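Local coordinates for protein oxidase/hydroxylase (Streptomyces hygroscopicus subsp. hygroscopicus, PDB 4XCB) that probably acts as a metal- and 2-oxoglutarate-dependent dioxygenase of the phytanoyl-CoA dioxygenase family in orthosomycin biosynthesis, and binds hygromycin B beside its metal centre, at residues P137-I148 with D219-P229; G19-F27 with V193-N204. All blocks are in the same frame, centred on the assembly; numbering follows the deposited sequence.

Contact 1: P137-I148 with D219-P229; sequences PYVKALVYLSDI and DRLLTAFGYGP. With AKG (2-oxoglutaric acid), chain F; HY0 (hygromycin b variant), chain G.
Carboxylate oxygen O3 of 2-oxoglutarate is gripped by both strands: Y144 OH donates to it at 2.6 Å and R220 NH2 at 2.8 Å. The second bond is nearly straight (172°), and O3 lies in plane at the edge of both the guanidinium and the phenol ring. R220 NH1 holds the other oxygen, O4, at 2.9 Å, so the arginine meets the carboxylate with two nitrogens. An extended chain from CG to NE, starting anti to the backbone N (chi1 -178°), carries the charge to the cosubstrate, while I148 CD1 lies over one guanidinium face, 3.4 Å from R220 NE. L222 CD1 packs 3.6 Å from Y144 CE2 and, with L142, supplies an apolar wall along the cosubstrate. Alanine suits position 224 because its methyl is held closely by L142 CD2, 3.5 Å from A224 CB, and by Y92 of strand 86-96.

Farther along the same face, K140 NZ donates to O32 of the hygromycin at 2.9 Å and also bonds Y92 OH. On the other face V139 and Y227 pack against helix 72-82, and T223 against L39 of helix 29-40. Paired backbone bonds join these antiparallel strands of the double-stranded beta helix, and L221 N closes the end on S146 OG. A cationic and phenolic clamp at one end of an apolar trough is well matched to a dicarboxylate, fixing its distal carboxylate.

Contact 2: G19-F27 with V193-N204; sequences GFLVIPGVF and VFVRSGDVLLLN
Strands 20-23 and 200-204 run antiparallel, their axes 4.6 Å apart and 170° between directions, with L21/L202 and I23/V200 as hydrogen-bonded pairs. They form the border of the larger sheet of the double-stranded beta helix, the cupin-type fold, and 20-23 is its outermost strand on this side within the chain. I23 N to V200 O is the shortest rung, at 2.7 Å. G19, the first residue beyond helix 9-18, has the positive phi that glycine readily adopts, and its O accepts from N204 N.

On one face F20 and V22 meet L201 and V193. With chi1 at 70°, F20 CG is tucked over its own backbone, and the ring runs alongside V193 in the opposite sense, CZ 3.5 Å from V193 CG2; L201 CD2 lies 3.8 Å from F20 CB. V22 CG2 and V193 CG1 meet tip to tip, so two branched residues bring the sheet edge against V193, whose backbone bonds to F156 of the smaller sheet. On the other face V200 CG2 touches both V26 CG2 and F27 CE2, 3.6 Å from each, while L74 of helix 72-82 packs on both V200 and F27. Glycine fits as third residue of the type II turn R196-D199, since G198 phi is positive (101°) and a side chain would run into F27 O; G198 O accepts from F27 N on a lone pair. D199 uses its two oxygens for two loops: OD2 takes R196 N from above the carboxylate plane, and OD1 accepts G25 N at 2.8 Å on its anti side.

Overall arrangement
Contacts 1 and 2 lie in one sheet, their centres 9 Å apart, and meet where strand 139-144 runs beside strand 200-204: L142 N lies 2.8 Å from L201 O, a probable hydrogen bond. Across the sheet the order is 20-23, 200-204, 139-144, 220-229, so contact 2 forms the border and contact 1 the deeper interior. A second join links D147 OD2 to S197 N at 2.8 Å. Contact 1 supplies ligand-binding side chains, with K140 about 4 Å from the nickel ion at its nearest atoms. Contact 2 backs the same site through L203, whose side chain comes about 5 Å from both nickel and 2-oxoglutarate, beside the metal ligand H209.

Contact 1: P137-I148 with D219-P229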
loop_
_atom_site.group_PDB
_atom_site.type_symbol
_atom_site.label_atom_id
_atom_site.label_comp_id
_atom_site.label_asym_id
_atom_site.label_seq_id
_atom_site.Cartn_x
_atom_site.Cartn_y
_atom_site.Cartn_z
ATOM N N PRO A 137 7.181 -9.418 -8.917
ATOM C CA PRO A 137 7.509 -9.453 -10.346
ATOM C C PRO A 137 8.859 -10.102 -10.684
ATOM O O PRO A 137 9.055 -10.435 -11.854
ATOM C CB PRO A 137 7.502 -7.975 -10.734
ATOM C CG PRO A 137 7.884 -7.271 -9.492
ATOM C CD PRO A 137 7.290 -8.061 -8.354
ATOM N N TYR A 138 9.771 -10.272 -9.734
ATOM C CA TYR A 138 11.054 -10.862 -10.075
ATOM C C TYR A 138 11.421 -11.826 -8.978
ATOM O O TYR A 138 11.724 -11.397 -7.866
ATOM C CB TYR A 138 12.139 -9.788 -10.239
ATOM C CG TYR A 138 13.302 -10.194 -11.118
ATOM C CD1 TYR A 138 13.651 -9.432 -12.221
ATOM C CD2 TYR A 138 14.030 -11.341 -10.862
ATOM C CE1 TYR A 138 14.704 -9.794 -13.038
ATOM C CE2 TYR A 138 15.090 -11.712 -11.665
ATOM C CZ TYR A 138 15.424 -10.937 -12.751
ATOM O OH TYR A 138 16.477 -11.291 -13.579
ATOM N N VAL A 139 11.351 -13.119 -9.274
ATOM C CA VAL A 139 11.731 -14.135 -8.304
ATOM C C VAL A 139 12.746 -15.101 -8.913
ATOM O O VAL A 139 12.827 -15.284 -10.151
ATOM C CB VAL A 139 10.507 -14.911 -7.780
ATOM C CG1 VAL A 139 9.487 -13.937 -7.146
ATOM C CG2 VAL A 139 9.867 -15.685 -8.892
ATOM N N LYS A 140 13.546 -15.698 -8.039
ATOM C CA LYS A 140 14.542 -16.666 -8.434
ATOM C C LYS A 140 14.311 -17.983 -7.752
ATOM O O LYS A 140 13.936 -18.028 -6.580
ATOM C CB LYS A 140 15.945 -16.177 -8.101
ATOM C CG LYS A 140 16.503 -15.188 -9.060
ATOM C CD LYS A 140 17.974 -14.990 -8.775
ATOM C CE LYS A 140 18.519 -13.858 -9.606
ATOM N NZ LYS A 140 19.838 -13.399 -9.071
ATOM N N ALA A 141 14.556 -19.059 -8.482
ATOM C CA ALA A 141 14.692 -20.365 -7.867
ATOM C C ALA A 141 16.165 -20.717 -7.862
ATOM O O ALA A 141 16.778 -20.893 -8.914
ATOM C CB ALA A 141 13.881 -21.417 -8.616
ATOM N N LEU A 142 16.744 -20.788 -6.673
ATOM C CA LEU A 142 18.113 -21.233 -6.516
ATOM C C LEU A 142 18.116 -22.724 -6.211
ATOM O O LEU A 142 17.593 -23.158 -5.183
ATOM C CB LEU A 142 18.822 -20.468 -5.389
ATOM C CG LEU A 142 18.767 -18.944 -5.381
ATOM C CD1 LEU A 142 19.428 -18.399 -4.137
ATOM C CD2 LEU A 142 19.460 -18.378 -6.578
ATOM N N VAL A 143 18.700 -23.497 -7.116
ATOM C CA VAL A 143 18.860 -24.924 -6.929
ATOM C C VAL A 143 20.285 -25.208 -6.451
ATOM O O VAL A 143 21.257 -25.127 -7.218
ATOM C CB VAL A 143 18.580 -25.702 -8.237
ATOM C CG1 VAL A 143 18.697 -27.206 -7.965
ATOM C CG2 VAL A 143 17.212 -25.323 -8.814
ATOM N N TYR A 144 20.420 -25.539 -5.174
ATOM C CA TYR A 144 21.748 -25.781 -4.635
ATOM C C TYR A 144 22.218 -27.183 -4.966
ATOM O O TYR A 144 21.452 -28.146 -4.882
ATOM C CB TYR A 144 21.767 -25.550 -3.125
ATOM C CG TYR A 144 21.685 -24.091 -2.755
ATOM C CD1 TYR A 144 20.456 -23.494 -2.485
ATOM C CD2 TYR A 144 22.832 -23.299 -2.714
ATOM C CE1 TYR A 144 20.374 -22.150 -2.158
ATOM C CE2 TYR A 144 22.755 -21.944 -2.391
ATOM C CZ TYR A 144 21.527 -21.382 -2.114
ATOM O OH TYR A 144 21.451 -20.041 -1.783
ATOM N N LEU A 145 23.479 -27.288 -5.355
ATOM C CA LEU A 145 24.043 -28.558 -5.784
ATOM C C LEU A 145 25.205 -28.936 -4.887
ATOM O O LEU A 145 26.015 -29.790 -5.242
ATOM C CB LEU A 145 24.510 -28.483 -7.240
ATOM C CG LEU A 145 23.455 -28.158 -8.298
ATOM C CD1 LEU A 145 24.075 -28.114 -9.697
ATOM C CD2 LEU A 145 22.309 -29.150 -8.230
ATOM N N SER A 146 25.296 -28.278 -3.731
ATOM C CA SER A 146 26.238 -28.687 -2.693
ATOM C C SER A 146 25.659 -28.324 -1.332
ATOM O O SER A 146 24.724 -27.534 -1.244
ATOM C CB SER A 146 27.608 -28.038 -2.896
ATOM O OG SER A 146 27.555 -26.625 -2.810
ATOM N N ASP A 147 26.207 -28.924 -0.281
ATOM C CA ASP A 147 25.760 -28.656 1.076
ATOM C C ASP A 147 26.417 -27.396 1.600
ATOM O O ASP A 147 27.625 -27.203 1.445
ATOM C CB ASP A 147 26.096 -29.814 2.010
ATOM C CG ASP A 147 25.288 -31.060 1.728
ATOM O OD1 ASP A 147 25.622 -32.106 2.326
ATOM O OD2 ASP A 147 24.330 -31.016 0.930
ATOM N N ILE A 148 25.614 -26.545 2.227
ATOM C CA ILE A 148 26.101 -25.318 2.825
ATOM C C ILE A 148 25.533 -25.277 4.246
ATOM O O ILE A 148 24.375 -24.916 4.465
ATOM C CB ILE A 148 25.686 -24.074 1.991
ATOM C CG1 ILE A 148 26.135 -24.231 0.534
ATOM C CG2 ILE A 148 26.283 -22.821 2.603
ATOM C CD1 ILE A 148 25.604 -23.151 -0.402
ATOM N N ASP A 219 34.084 -27.278 -3.796
ATOM C CA ASP A 219 33.344 -26.280 -4.571
ATOM C C ASP A 219 31.959 -26.004 -4.016
ATOM O O ASP A 219 31.225 -26.923 -3.653
ATOM C CB ASP A 219 33.192 -26.718 -6.027
ATOM C CG ASP A 219 34.484 -26.628 -6.804
ATOM O OD1 ASP A 219 34.453 -26.881 -8.029
ATOM O OD2 ASP A 219 35.523 -26.305 -6.191
ATOM N N ARG A 220 31.596 -24.728 -3.987
ATOM C CA ARG A 220 30.236 -24.330 -3.654
ATOM C C ARG A 220 29.521 -24.132 -4.978
ATOM O O ARG A 220 30.014 -23.412 -5.844
ATOM C CB ARG A 220 30.230 -23.056 -2.811
ATOM C CG ARG A 220 28.867 -22.563 -2.365
ATOM C CD ARG A 220 28.996 -21.113 -1.881
ATOM N NE ARG A 220 27.830 -20.647 -1.133
ATOM C CZ ARG A 220 26.743 -20.134 -1.697
ATOM N NH1 ARG A 220 26.666 -20.056 -3.023
ATOM N NH2 ARG A 220 25.733 -19.722 -0.934
ATOM N N LEU A 221 28.369 -24.777 -5.143
ATOM C CA LEU A 221 27.767 -24.884 -6.474
ATOM C C LEU A 221 26.247 -24.727 -6.462
ATOM O O LEU A 221 25.554 -25.321 -5.646
ATOM C CB LEU A 221 28.132 -26.234 -7.098
ATOM C CG LEU A 221 27.913 -26.348 -8.609
ATOM C CD1 LEU A 221 28.785 -25.352 -9.358
ATOM C CD2 LEU A 221 28.208 -27.767 -9.070
ATOM N N LEU A 222 25.727 -23.933 -7.390
ATOM C CA LEU A 222 24.286 -23.824 -7.519
ATOM C C LEU A 222 23.917 -23.313 -8.890
ATOM O O LEU A 222 24.764 -22.808 -9.620
ATOM C CB LEU A 222 23.696 -22.899 -6.455
ATOM C CG LEU A 222 23.804 -21.400 -6.726
ATOM C CD1 LEU A 222 22.956 -20.625 -5.748
ATOM C CD2 LEU A 222 25.238 -20.931 -6.661
ATOM N N THR A 223 22.644 -23.471 -9.228
ATOM C CA THR A 223 22.097 -22.903 -10.452
ATOM C C THR A 223 20.888 -22.046 -10.108
ATOM O O THR A 223 20.093 -22.404 -9.246
ATOM C CB THR A 223 21.700 -24.003 -11.449
ATOM O OG1 THR A 223 20.746 -24.873 -10.828
ATOM C CG2 THR A 223 22.932 -24.816 -11.852
ATOM N N ALA A 224 20.772 -20.898 -10.759
ATOM C CA ALA A 224 19.727 -19.932 -10.435
ATOM C C ALA A 224 18.870 -19.666 -11.654
ATOM O O ALA A 224 19.392 -19.442 -12.752
ATOM C CB ALA A 224 20.331 -18.636 -9.948
ATOM N N PHE A 225 17.557 -19.660 -11.456
ATOM C CA PHE A 225 16.645 -19.368 -12.560
ATOM C C PHE A 225 15.733 -18.232 -12.163
ATOM O O PHE A 225 15.130 -18.272 -11.090
ATOM C CB PHE A 225 15.851 -20.618 -12.942
ATOM C CG PHE A 225 16.718 -21.759 -13.388
ATOM C CD1 PHE A 225 17.138 -21.847 -14.703
ATOM C CD2 PHE A 225 17.118 -22.734 -12.498
ATOM C CE1 PHE A 225 17.948 -22.893 -15.121
ATOM C CE2 PHE A 225 17.939 -23.785 -12.901
ATOM C CZ PHE A 225 18.351 -23.861 -14.223
ATOM N N GLY A 226 15.637 -17.221 -13.029
ATOM C CA GLY A 226 14.934 -15.995 -12.701
ATOM C C GLY A 226 13.691 -15.909 -13.549
ATOM O O GLY A 226 13.741 -16.165 -14.750
ATOM N N TYR A 227 12.576 -15.578 -12.907
ATOM C CA TYR A 227 11.279 -15.544 -13.566
ATOM C C TYR A 227 10.579 -14.240 -13.298
ATOM O O TYR A 227 10.719 -13.657 -12.219
ATOM C CB TYR A 227 10.379 -16.692 -13.095
ATOM C CG TYR A 227 10.969 -18.074 -13.233
ATOM C CD1 TYR A 227 11.718 -18.625 -12.204
ATOM C CD2 TYR A 227 10.784 -18.824 -14.390
ATOM C CE1 TYR A 227 12.260 -19.891 -12.314
ATOM C CE2 TYR A 227 11.318 -20.095 -14.508
ATOM C CZ TYR A 227 12.060 -20.619 -13.476
ATOM O OH TYR A 227 12.601 -21.885 -13.579
ATOM N N GLY A 228 9.775 -13.796 -14.253
ATOM C CA GLY A 228 8.892 -12.675 -14.018
ATOM C C GLY A 228 7.817 -12.649 -15.077
ATOM O O GLY A 228 7.651 -13.624 -15.823
ATOM N N PRO A 229 7.101 -11.530 -15.173
ATOM C CA PRO A 229 5.989 -11.438 -16.120
ATOM C C PRO A 229 6.436 -11.419 -17.568
ATOM O O PRO A 229 7.572 -11.091 -17.857
ATOM C CB PRO A 229 5.318 -10.112 -15.743
ATOM C CG PRO A 229 5.810 -9.812 -14.369
ATOM C CD PRO A 229 7.193 -10.330 -14.320
HETATM C C1 AKG F . 22.635 -14.280 -6.710
HETATM O O1 AKG F . 22.107 -13.153 -6.972
HETATM O O2 AKG F . 23.183 -14.965 -7.626
HETATM C C2 AKG F . 22.603 -14.808 -5.302
HETATM O O5 AKG F . 21.965 -14.175 -4.481
HETATM C C3 AKG F . 23.384 -16.061 -4.942
HETATM C C4 AKG F . 22.881 -16.753 -3.697
HETATM C C5 AKG F . 23.878 -17.814 -3.258
HETATM O O3 AKG F . 23.584 -18.602 -2.316
HETATM O O4 AKG F . 24.992 -17.899 -3.843
HETATM C C1 HY0 G . 25.123 -4.302 -10.214
HETATM C C2 HY0 G . 26.014 -3.080 -10.191
HETATM C C3 HY0 G . 27.088 -3.207 -11.261
HETATM C C4 HY0 G . 27.922 -4.466 -11.029
HETATM C C5 HY0 G . 27.039 -5.713 -10.933
HETATM C C6 HY0 G . 25.923 -5.555 -9.948
HETATM N N7 HY0 G . 25.216 -1.942 -10.447
HETATM O O8 HY0 G . 24.171 -4.157 -9.187
HETATM N N9 HY0 G . 28.833 -4.614 -12.112
HETATM C C10 HY0 G . 29.972 -3.729 -11.888
HETATM O O11 HY0 G . 27.849 -6.789 -10.510
HETATM C C12 HY0 G . 23.546 -8.270 -9.012
HETATM C C13 HY0 G . 24.690 -7.305 -8.852
HETATM O O14 HY0 G . 25.851 -7.887 -8.313
HETATM C C15 HY0 G . 25.588 -8.427 -7.047
HETATM C C16 HY0 G . 24.804 -9.683 -7.264
HETATM C C17 HY0 G . 23.434 -9.266 -7.941
HETATM O O18 HY0 G . 25.041 -6.704 -10.095
HETATM C C19 HY0 G . 26.915 -8.735 -6.359
HETATM O O20 HY0 G . 27.533 -7.496 -6.001
HETATM O O21 HY0 G . 25.487 -10.549 -8.090
HETATM O O22 HY0 G . 22.853 -10.391 -8.453
HETATM C C23 HY0 G . 22.583 -10.110 -9.840
HETATM C C24 HY0 G . 22.743 -11.366 -10.630
HETATM C C25 HY0 G . 22.153 -11.192 -12.020
HETATM C C26 HY0 G . 20.725 -10.689 -11.950
HETATM C C27 HY0 G . 20.717 -9.409 -11.186
HETATM O O28 HY0 G . 21.253 -9.655 -9.906
HETATM O O29 HY0 G . 23.531 -9.045 -10.276
HETATM O O30 HY0 G . 24.124 -11.702 -10.802
HETATM O O31 HY0 G . 22.247 -12.421 -12.704
HETATM O O32 HY0 G . 19.860 -11.637 -11.319
HETATM C C33 HY0 G . 19.281 -8.881 -11.018
HETATM C C34 HY0 G . 19.315 -7.403 -10.729
HETATM O O35 HY0 G . 19.613 -6.653 -11.888
HETATM N N36 HY0 G . 18.693 -9.526 -9.903
#

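Contact 2: G19-F27 with V193-N204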
loop_
_atom_site.group_PDB
_atom_site.type_symbol
_atom_site.label_atom_id
_atom_site.label_comp_id
_atom_site.label_asym_id
_atom_site.label_seq_id
_atom_site.Cartn_x
_atom_site.Cartn_y
_atom_site.Cartn_z
ATOM N N GLY A 19 10.425 -13.131 2.641
ATOM C CA GLY A 19 10.952 -12.820 1.322
ATOM C C GLY A 19 11.601 -14.002 0.633
ATOM O O GLY A 19 12.128 -13.859 -0.453
ATOM N N PHE A 20 11.596 -15.159 1.280
ATOM C CA PHE A 20 12.141 -16.341 0.636
ATOM C C PHE A 20 11.528 -17.577 1.247
ATOM O O PHE A 20 10.781 -17.498 2.223
ATOM C CB PHE A 20 13.673 -16.377 0.733
ATOM C CG PHE A 20 14.197 -16.634 2.110
ATOM C CD1 PHE A 20 14.215 -15.629 3.065
ATOM C CD2 PHE A 20 14.706 -17.873 2.437
ATOM C CE1 PHE A 20 14.727 -15.871 4.334
ATOM C CE2 PHE A 20 15.213 -18.118 3.704
ATOM C CZ PHE A 20 15.218 -17.116 4.650
ATOM N N LEU A 21 11.801 -18.716 0.633
ATOM C CA LEU A 21 11.289 -19.978 1.121
ATOM C C LEU A 21 12.257 -21.075 0.733
ATOM O O LEU A 21 12.628 -21.214 -0.438
ATOM C CB LEU A 21 9.886 -20.257 0.588
ATOM C CG LEU A 21 9.346 -21.593 1.081
ATOM C CD1 LEU A 21 8.956 -21.500 2.580
ATOM C CD2 LEU A 21 8.184 -22.060 0.213
ATOM N N VAL A 22 12.712 -21.833 1.727
ATOM C CA VAL A 22 13.558 -22.979 1.457
ATOM C C VAL A 22 12.670 -24.199 1.331
ATOM O O VAL A 22 11.913 -24.531 2.257
ATOM C CB VAL A 22 14.612 -23.204 2.549
ATOM C CG1 VAL A 22 15.232 -24.579 2.392
ATOM C CG2 VAL A 22 15.681 -22.119 2.485
ATOM N N ILE A 23 12.733 -24.836 0.164
ATOM C CA ILE A 23 11.952 -26.033 -0.092
ATOM C C ILE A 23 12.930 -27.189 -0.108
ATOM O O ILE A 23 13.745 -27.302 -1.018
ATOM C CB ILE A 23 11.169 -25.944 -1.413
ATOM C CG1 ILE A 23 10.417 -24.613 -1.503
ATOM C CG2 ILE A 23 10.201 -27.109 -1.526
ATOM C CD1 ILE A 23 9.540 -24.484 -2.746
ATOM N N PRO A 24 12.893 -28.033 0.931
ATOM C CA PRO A 24 13.915 -29.069 1.053
ATOM C C PRO A 24 13.716 -30.268 0.123
ATOM O O PRO A 24 12.585 -30.681 -0.150
ATOM C CB PRO A 24 13.788 -29.502 2.518
ATOM C CG PRO A 24 12.358 -29.283 2.830
ATOM C CD PRO A 24 11.966 -28.036 2.082
ATOM N N GLY A 25 14.832 -30.815 -0.346
ATOM C CA GLY A 25 14.835 -32.078 -1.057
ATOM C C GLY A 25 14.026 -32.147 -2.336
ATOM O O GLY A 25 13.467 -33.188 -2.650
ATOM N N VAL A 26 13.960 -31.049 -3.079
ATOM C CA VAL A 26 13.171 -31.031 -4.303
ATOM C C VAL A 26 13.762 -31.962 -5.356
ATOM O O VAL A 26 13.043 -32.633 -6.110
ATOM C CB VAL A 26 13.080 -29.606 -4.863
ATOM C CG1 VAL A 26 12.284 -29.572 -6.152
ATOM C CG2 VAL A 26 12.425 -28.695 -3.841
ATOM N N PHE A 27 15.082 -32.016 -5.395
ATOM C CA PHE A 27 15.747 -32.853 -6.376
ATOM C C PHE A 27 16.533 -33.942 -5.684
ATOM O O PHE A 27 17.218 -33.689 -4.695
ATOM C CB PHE A 27 16.646 -32.003 -7.266
ATOM C CG PHE A 27 15.900 -30.944 -8.007
ATOM C CD1 PHE A 27 15.219 -31.242 -9.183
ATOM C CD2 PHE A 27 15.857 -29.648 -7.530
ATOM C CE1 PHE A 27 14.523 -30.270 -9.858
ATOM C CE2 PHE A 27 15.159 -28.673 -8.201
ATOM C CZ PHE A 27 14.490 -28.981 -9.373
ATOM N N VAL A 193 21.185 -18.717 6.233
ATOM C CA VAL A 193 20.318 -19.804 5.795
ATOM C C VAL A 193 21.167 -20.976 5.350
ATOM O O VAL A 193 22.051 -20.817 4.508
ATOM C CB VAL A 193 19.410 -19.387 4.621
ATOM C CG1 VAL A 193 18.577 -20.574 4.148
ATOM C CG2 VAL A 193 18.518 -18.228 5.016
ATOM N N PHE A 194 20.904 -22.155 5.908
ATOM C CA PHE A 194 21.687 -23.331 5.564
ATOM C C PHE A 194 20.875 -24.255 4.682
ATOM O O PHE A 194 19.661 -24.357 4.829
ATOM C CB PHE A 194 22.155 -24.027 6.841
ATOM C CG PHE A 194 22.872 -23.104 7.771
ATOM C CD1 PHE A 194 23.961 -22.376 7.321
ATOM C CD2 PHE A 194 22.427 -22.913 9.062
ATOM C CE1 PHE A 194 24.624 -21.499 8.152
ATOM C CE2 PHE A 194 23.088 -22.033 9.911
ATOM C CZ PHE A 194 24.185 -21.323 9.454
ATOM N N VAL A 195 21.535 -24.889 3.718
ATOM C CA VAL A 195 20.820 -25.720 2.756
ATOM C C VAL A 195 21.555 -27.016 2.475
ATOM O O VAL A 195 22.756 -27.126 2.726
ATOM C CB VAL A 195 20.598 -24.976 1.400
ATOM C CG1 VAL A 195 19.599 -23.837 1.563
ATOM C CG2 VAL A 195 21.914 -24.464 0.844
ATOM N N ARG A 196 20.825 -27.987 1.935
ATOM C CA ARG A 196 21.408 -29.245 1.481
ATOM C C ARG A 196 21.328 -29.326 -0.028
ATOM O O ARG A 196 20.491 -28.655 -0.641
ATOM C CB ARG A 196 20.690 -30.438 2.115
ATOM C CG ARG A 196 20.906 -30.527 3.610
ATOM C CD ARG A 196 22.323 -30.965 3.951
ATOM N NE ARG A 196 22.396 -31.383 5.349
ATOM C CZ ARG A 196 23.456 -31.947 5.924
ATOM N NH1 ARG A 196 24.562 -32.175 5.226
ATOM N NH2 ARG A 196 23.404 -32.286 7.208
ATOM N N SER A 197 22.225 -30.108 -0.621
ATOM C CA SER A 197 22.216 -30.361 -2.052
ATOM C C SER A 197 20.843 -30.900 -2.458
ATOM O O SER A 197 20.344 -31.850 -1.854
ATOM C CB SER A 197 23.347 -31.342 -2.412
ATOM O OG SER A 197 23.362 -31.618 -3.795
ATOM N N GLY A 198 20.216 -30.267 -3.450
ATOM C CA GLY A 198 18.891 -30.678 -3.885
ATOM C C GLY A 198 17.757 -29.817 -3.356
ATOM O O GLY A 198 16.605 -29.938 -3.800
ATOM N N ASP A 199 18.073 -28.953 -2.397
ATOM C CA ASP A 199 17.115 -27.969 -1.904
ATOM C C ASP A 199 16.919 -26.844 -2.912
ATOM O O ASP A 199 17.829 -26.519 -3.676
ATOM C CB ASP A 199 17.580 -27.337 -0.589
ATOM C CG ASP A 199 17.612 -28.308 0.577
ATOM O OD1 ASP A 199 17.077 -29.435 0.469
ATOM O OD2 ASP A 199 18.159 -27.904 1.633
ATOM N N VAL A 200 15.744 -26.229 -2.872
ATOM C CA VAL A 200 15.449 -25.038 -3.667
ATOM C C VAL A 200 15.220 -23.857 -2.718
ATOM O O VAL A 200 14.441 -23.969 -1.780
ATOM C CB VAL A 200 14.209 -25.243 -4.536
ATOM C CG1 VAL A 200 13.807 -23.945 -5.218
ATOM C CG2 VAL A 200 14.468 -26.332 -5.590
ATOM N N LEU A 201 15.898 -22.738 -2.964
ATOM C CA LEU A 201 15.564 -21.495 -2.279
ATOM C C LEU A 201 14.804 -20.613 -3.283
ATOM O O LEU A 201 15.355 -20.185 -4.303
ATOM C CB LEU A 201 16.828 -20.807 -1.724
ATOM C CG LEU A 201 16.705 -19.708 -0.654
ATOM C CD1 LEU A 201 18.056 -19.477 0.005
ATOM C CD2 LEU A 201 16.185 -18.383 -1.257
ATOM N N LEU A 202 13.526 -20.390 -2.986
ATOM C CA LEU A 202 12.655 -19.510 -3.764
ATOM C C LEU A 202 12.811 -18.108 -3.185
ATOM O O LEU A 202 12.579 -17.916 -1.998
ATOM C CB LEU A 202 11.206 -19.978 -3.668
ATOM C CG LEU A 202 10.126 -19.300 -4.509
ATOM C CD1 LEU A 202 10.270 -19.724 -5.956
ATOM C CD2 LEU A 202 8.746 -19.673 -4.006
ATOM N N LEU A 203 13.169 -17.133 -4.021
ATOM C CA LEU A 203 13.636 -15.840 -3.519
ATOM C C LEU A 203 12.923 -14.656 -4.173
ATOM O O LEU A 203 12.924 -14.519 -5.389
ATOM C CB LEU A 203 15.141 -15.722 -3.756
ATOM C CG LEU A 203 15.850 -14.418 -3.404
ATOM C CD1 LEU A 203 15.723 -14.153 -1.910
ATOM C CD2 LEU A 203 17.315 -14.515 -3.800
ATOM N N ASN A 204 12.318 -13.808 -3.356
ATOM C CA ASN A 204 11.841 -12.490 -3.787
ATOM C C ASN A 204 13.042 -11.575 -3.970
ATOM O O ASN A 204 13.741 -11.286 -3.001
ATOM C CB ASN A 204 10.887 -11.914 -2.729
ATOM C CG ASN A 204 10.205 -10.621 -3.180
ATOM O OD1 ASN A 204 10.685 -9.934 -4.071
ATOM N ND2 ASN A 204 9.079 -10.286 -2.541
HETATM O O HOH W 1 20.360 -34.463 -3.444
#